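PDB 2HX1: predicted sugar phosphatases of the HAD superfamily from Cytophaga hutchinsonii, which is predicted to act as a magnesium-dependent sugar phosphatase, a hydrolase that removes phosphate groups from phosphorylated substrates, though its physiological substrate is not established. Local coordinates for residues I182-G185 with G186-T189; G255-I259 with D260-T264. All coordinates share one frame; numbering follows the deposited sequence.

Interaction 1 of 2, residues I182-G185 with G186-T189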
ATOM      1  N   ILE A 182       5.935 -17.958   8.069  1.00 21.26           N
ATOM      2  CA  ILE A 182       6.279 -16.555   7.995  1.00 20.59           C
ATOM      3  C   ILE A 182       7.763 -16.424   8.343  1.00 22.73           C
ATOM      4  O   ILE A 182       8.209 -16.941   9.375  1.00 22.15           O
ATOM      5  CB  ILE A 182       5.411 -15.737   8.953  1.00 20.61           C
ATOM      6  CG1 ILE A 182       3.931 -15.866   8.573  1.00 20.32           C
ATOM      7  CG2 ILE A 182       5.792 -14.292   8.920  1.00 18.98           C
ATOM      8  CD1 ILE A 182       2.981 -15.396   9.666  1.00 22.14           C
ATOM      9  N   ALA A 183       8.516 -15.752   7.468  1.00 21.99           N
ATOM     10  CA  ALA A 183       9.966 -15.569   7.615  1.00 21.09           C
ATOM     11  C   ALA A 183      10.206 -14.267   8.319  1.00 21.84           C
ATOM     12  O   ALA A 183       9.278 -13.480   8.513  1.00 25.84           O
ATOM     13  CB  ALA A 183      10.671 -15.554   6.271  1.00 20.44           C
ATOM     14  N   ILE A 184      11.458 -14.031   8.703  1.00 20.85           N
ATOM     15  CA  ILE A 184      11.799 -12.834   9.492  1.00 21.84           C
ATOM     16  C   ILE A 184      11.459 -11.531   8.712  1.00 21.95           C
ATOM     17  O   ILE A 184      10.974 -10.544   9.290  1.00 18.46           O
ATOM     18  CB  ILE A 184      13.243 -12.902  10.026  1.00 19.36           C
ATOM     19  CG1 ILE A 184      13.459 -11.854  11.125  1.00 24.23           C
ATOM     20  CG2 ILE A 184      14.307 -12.810   8.863  1.00 16.40           C
ATOM     21  CD1 ILE A 184      12.511 -12.005  12.389  1.00 19.26           C
ATOM     22  N   GLY A 185      11.643 -11.560   7.385  1.00 22.33           N
ATOM     23  CA  GLY A 185      11.264 -10.424   6.546  1.00 21.42           C
ATOM     24  C   GLY A 185       9.790 -10.183   6.599  1.00 20.12           C
ATOM     25  O   GLY A 185       9.324  -9.045   6.522  1.00 22.43           O
ATOM     26  N   GLY A 186       9.040 -11.261   6.728  1.00 22.46           N
ATOM     27  CA  GLY A 186       7.585 -11.185   6.837  1.00 21.76           C
ATOM     28  C   GLY A 186       7.174 -10.620   8.172  1.00 21.84           C
ATOM     29  O   GLY A 186       6.240  -9.850   8.251  1.00 21.11           O
ATOM     30  N   VAL A 187       7.885 -10.989   9.226  1.00 21.08           N
ATOM     31  CA  VAL A 187       7.658 -10.381  10.531  1.00 21.28           C
ATOM     32  C   VAL A 187       7.870  -8.857  10.472  1.00 21.95           C
ATOM     33  O   VAL A 187       7.096  -8.101  11.051  1.00 21.76           O
ATOM     34  CB  VAL A 187       8.550 -11.027  11.615  1.00 21.28           C
ATOM     35  CG1 VAL A 187       8.457 -10.273  12.970  1.00 16.30           C
ATOM     36  CG2 VAL A 187       8.162 -12.463  11.790  1.00 17.54           C
ATOM     37  N   ALA A 188       8.934  -8.409   9.802  1.00 20.67           N
ATOM     38  CA  ALA A 188       9.161  -6.982   9.607  1.00 17.48           C
ATOM     39  C   ALA A 188       7.991  -6.389   8.841  1.00 18.04           C
ATOM     40  O   ALA A 188       7.485  -5.346   9.220  1.00 17.15           O
ATOM     41  CB  ALA A 188      10.498  -6.736   8.860  1.00 16.45           C
ATOM     42  N   THR A 189       7.565  -7.059   7.764  1.00 19.84           N
ATOM     43  CA  THR A 189       6.445  -6.591   6.954  1.00 21.23           C
ATOM     44  C   THR A 189       5.185  -6.377   7.811  1.00 22.09           C
ATOM     45  O   THR A 189       4.462  -5.384   7.639  1.00 23.06           O
ATOM     46  CB  THR A 189       6.153  -7.577   5.791  1.00 22.26           C
ATOM     47  OG1 THR A 189       7.262  -7.585   4.877  1.00 21.37           O
ATOM     48  CG2 THR A 189       4.893  -7.190   5.043  1.00 17.45           C
TER

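Interaction 2 of 2, residues G255-I259 with D260-T264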
ATOM      1  N   GLY A 255      11.635 -23.096  -7.436  1.00 24.07           N
ATOM      2  CA  GLY A 255      11.334 -22.367  -6.197  1.00 25.45           C
ATOM      3  C   GLY A 255      10.089 -21.521  -6.293  1.00 26.94           C
ATOM      4  O   GLY A 255       9.054 -22.009  -6.733  1.00 29.79           O
ATOM      5  N   ASN A 256      10.193 -20.251  -5.895  1.00 27.54           N
ATOM      6  CA  ASN A 256       9.054 -19.336  -5.861  1.00 25.41           C
ATOM      7  C   ASN A 256       8.373 -19.095  -7.191  1.00 25.33           C
ATOM      8  O   ASN A 256       7.227 -18.709  -7.208  1.00 25.70           O
ATOM      9  CB  ASN A 256       9.447 -17.955  -5.311  1.00 26.47           C
ATOM     10  CG  ASN A 256       9.696 -17.946  -3.796  1.00 29.85           C
ATOM     11  OD1 ASN A 256       9.147 -18.756  -3.031  1.00 31.45           O
ATOM     12  ND2 ASN A 256      10.546 -17.016  -3.360  1.00 27.09           N
ATOM     13  N   THR A 257       9.079 -19.201  -8.302  1.00 25.81           N
ATOM     14  CA  THR A 257       8.439 -18.943  -9.598  1.00 24.61           C
ATOM     15  C   THR A 257       8.117 -20.308 -10.210  1.00 25.77           C
ATOM     16  O   THR A 257       8.999 -21.002 -10.668  1.00 26.70           O
ATOM     17  CB  THR A 257       9.309 -18.063 -10.540  1.00 23.46           C
ATOM     18  OG1 THR A 257       9.827 -16.938  -9.815  1.00 23.27           O
ATOM     19  CG2 THR A 257       8.486 -17.522 -11.721  1.00 18.35           C
ATOM     20  N   ARG A 258       6.858 -20.722 -10.151  1.00 27.02           N
ATOM     21  CA  ARG A 258       6.448 -21.999 -10.728  1.00 30.24           C
ATOM     22  C   ARG A 258       6.323 -21.858 -12.236  1.00 28.58           C
ATOM     23  O   ARG A 258       6.018 -20.760 -12.739  1.00 28.78           O
ATOM     24  CB  ARG A 258       5.128 -22.457 -10.113  1.00 32.92           C
ATOM     25  CG  ARG A 258       5.229 -22.671  -8.587  1.00 39.28           C
ATOM     26  CD  ARG A 258       4.108 -23.527  -7.999  1.00 45.58           C
ATOM     27  NE  ARG A 258       2.884 -23.478  -8.809  1.00 64.66           N
ATOM     28  CZ  ARG A 258       2.314 -24.521  -9.429  1.00 69.08           C
ATOM     29  NH1 ARG A 258       2.829 -25.755  -9.340  1.00 71.23           N
ATOM     30  NH2 ARG A 258       1.208 -24.324 -10.145  1.00 66.06           N
ATOM     31  N   ILE A 259       6.556 -22.950 -12.960  1.00 26.73           N
ATOM     32  CA  ILE A 259       6.538 -22.920 -14.429  1.00 28.83           C
ATOM     33  C   ILE A 259       5.220 -22.371 -15.037  1.00 29.68           C
ATOM     34  O   ILE A 259       5.254 -21.608 -16.015  1.00 29.05           O
ATOM     35  CB  ILE A 259       6.917 -24.321 -15.035  1.00 28.60           C
ATOM     36  CG1 ILE A 259       7.134 -24.234 -16.543  1.00 33.02           C
ATOM     37  CG2 ILE A 259       5.863 -25.346 -14.771  1.00 30.40           C
ATOM     38  CD1 ILE A 259       7.759 -25.479 -17.140  1.00 30.44           C
ATOM     39  N   ASP A 260       4.075 -22.740 -14.446  1.00 29.42           N
ATOM     40  CA  ASP A 260       2.764 -22.311 -14.938  1.00 32.99           C
ATOM     41  C   ASP A 260       2.549 -20.814 -14.780  1.00 32.37           C
ATOM     42  O   ASP A 260       1.710 -20.219 -15.488  1.00 30.22           O
ATOM     43  CB  ASP A 260       1.612 -23.053 -14.217  1.00 36.45           C
ATOM     44  CG  ASP A 260       1.534 -24.549 -14.589  1.00 41.54           C
ATOM     45  OD1 ASP A 260       2.118 -24.942 -15.615  1.00 44.50           O
ATOM     46  OD2 ASP A 260       0.902 -25.342 -13.843  1.00 46.73           O
ATOM     47  N   ASP A 261       3.322 -20.196 -13.880  1.00 31.13           N
ATOM     48  CA  ASP A 261       3.156 -18.771 -13.570  1.00 29.84           C
ATOM     49  C   ASP A 261       4.248 -17.873 -14.124  1.00 29.37           C
ATOM     50  O   ASP A 261       4.130 -16.648 -14.040  1.00 28.47           O
ATOM     51  CB  ASP A 261       3.120 -18.578 -12.050  1.00 30.32           C
ATOM     52  CG  ASP A 261       2.066 -19.416 -11.376  1.00 34.84           C
ATOM     53  OD1 ASP A 261       0.947 -19.494 -11.930  1.00 45.88           O
ATOM     54  OD2 ASP A 261       2.355 -20.000 -10.304  1.00 32.55           O
ATOM     55  N   ALA A 262       5.321 -18.451 -14.648  1.00 27.14           N
ATOM     56  CA  ALA A 262       6.492 -17.651 -14.997  1.00 28.86           C
ATOM     57  C   ALA A 262       6.190 -16.553 -16.006  1.00 28.12           C
ATOM     58  O   ALA A 262       6.597 -15.406 -15.825  1.00 25.67           O
ATOM     59  CB  ALA A 262       7.613 -18.533 -15.506  1.00 27.79           C
ATOM     60  N   GLU A 263       5.493 -16.895 -17.087  1.00 28.59           N
ATOM     61  CA  GLU A 263       5.259 -15.906 -18.133  1.00 28.94           C
ATOM     62  C   GLU A 263       4.417 -14.757 -17.600  1.00 27.05           C
ATOM     63  O   GLU A 263       4.712 -13.564 -17.802  1.00 27.01           O
ATOM     64  CB  GLU A 263       4.598 -16.526 -19.357  1.00 29.19           C
ATOM     65  CG  GLU A 263       5.568 -17.208 -20.283  1.00 38.87           C
ATOM     66  CD  GLU A 263       5.071 -17.280 -21.728  1.00 44.54           C
ATOM     67  OE1 GLU A 263       5.042 -16.222 -22.419  1.00 44.34           O
ATOM     68  OE2 GLU A 263       4.740 -18.406 -22.166  1.00 43.37           O
ATOM     69  N   THR A 264       3.398 -15.125 -16.864  1.00 28.13           N
ATOM     70  CA  THR A 264       2.527 -14.136 -16.233  1.00 30.57           C
ATOM     71  C   THR A 264       3.291 -13.250 -15.243  1.00 29.21           C
ATOM     72  O   THR A 264       3.198 -12.016 -15.310  1.00 29.78           O
ATOM     73  CB  THR A 264       1.303 -14.824 -15.597  1.00 30.70           C
ATOM     74  OG1 THR A 264       0.390 -15.138 -16.656  1.00 35.52           O
ATOM     75  CG2 THR A 264       0.611 -13.933 -14.590  1.00 35.67           C
TER
HETATM   76  O   HOH W   1       4.739 -18.933  -9.038  1.00 26.37           O
HETATM   77  O   HOH W   2       4.428 -19.706 -17.799  1.00 28.35           O

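Interaction 1 of 2, residues I182-G185 with G186-T189
A chi1 of -61° in I182 sends CG2 directly away from the backbone N and turns CG1 back beside that nitrogen, which brings the CG2 methyl against the first turn of the following helix. I182 CG2 lies 3.9 Å from V187 N and 4.1 Å from V187 CG2. V187 has CG2 beside its own backbone N and CG1 anti to it (chi1 173°), which turns CG2 back toward the start of the helix, where V187 CG2 also rests 3.6 Å from A183 O. On the other flank of V187, CD1 of I184 comes obliquely to within 4.2 Å of V187 CB, so branches of two isoleucines hold the valine from two directions.

This is the N-terminal turn of helix 184-195, which follows directly on strand 180-182, with A183 at the N-cap position. The carbonyl of A183 starts the alpha-helical pattern: V187 N meets A183 O at 2.9 Å, while G186 N makes a weak bond to the same oxygen. One residue on, A188 N bonds to I184 O at 3.0 Å. T189 N then reaches G185 O at 2.9 Å. T189 OG1 also lies 3.0 Å from G185 O, and the hydroxyl is hydrogen-bonded to N171 OD1 as well.

V187 packs onward against W146 and L150 of helix 146-159 and L138 of strand 133-138. I182 faces another copy of the protein, its backbone N bonded to N151 OD1 of the second subunit and its side chain packed on I194 there.

Interaction 2 of 2, residues G255-I259 with D260-T264
The guanidinium of R258 has two carboxylates set obliquely about it, those of D260 and D261, neither squarely over a face nor at an edge. The D260 carboxylate stands perpendicular to the guanidinium plane, the two planes 90° apart, and D260 OD2 lies 3.8 Å from R258 NH2, well out of that plane. This long salt bridge therefore rests on charge, with no N-H aimed at the oxygen. The D261 carboxylate plane is inclined 63° to the guanidinium, and D261 OD2 lies 3.8 Å from R258 NE, a second long bridge. A bend at chi3 (-26°) turns the end of the arginine chain back toward the two carboxylates.

The three residues form a salt-bridge network in the turn that leads from the loop after strand 248-252 into helix 262-269, within the HAD-like domain. The backbone fixes the turn: D261 N bonds to R258 O at 3.0 Å, and A262 N reaches I259 O through a weak 3.4 Å bond. Below the charged groups the packing is apolar, T257 CG2 lying 3.8 Å from A262 CA, while T257 OG1 bonds to the backbone O of D233, a residue of the magnesium site. N256 is tied to that site too, its N bonded to D233 OD2.

Two waters complete the turn. One takes the amide hydrogen of E263 and donates to I259 O at 2.7 Å. The other accepts from R258 N and donates both to N256 O and, at 2.9 Å, to D261 OD2, the same oxygen that faces R258 NE.

Interaction 1 comes first along the chain and ends before interaction 2 begins; their centres are 22 Å apart, their nearest atoms about 10 Å apart, and they do not touch. Each is the start of a helix: 184-195, packed on the five-stranded parallel sheet, and 262-269, which follows strand 248-252 of the six-stranded parallel sheet. The two therefore accompany different sheets, yet both lie near the magnesium, the side chains of A183 and T257 being about 11 and 9 Å from it. A bound EPE molecule lies about 4 Å from the A183 side chain, consistent with the two regions bordering one presumed active-site cleft.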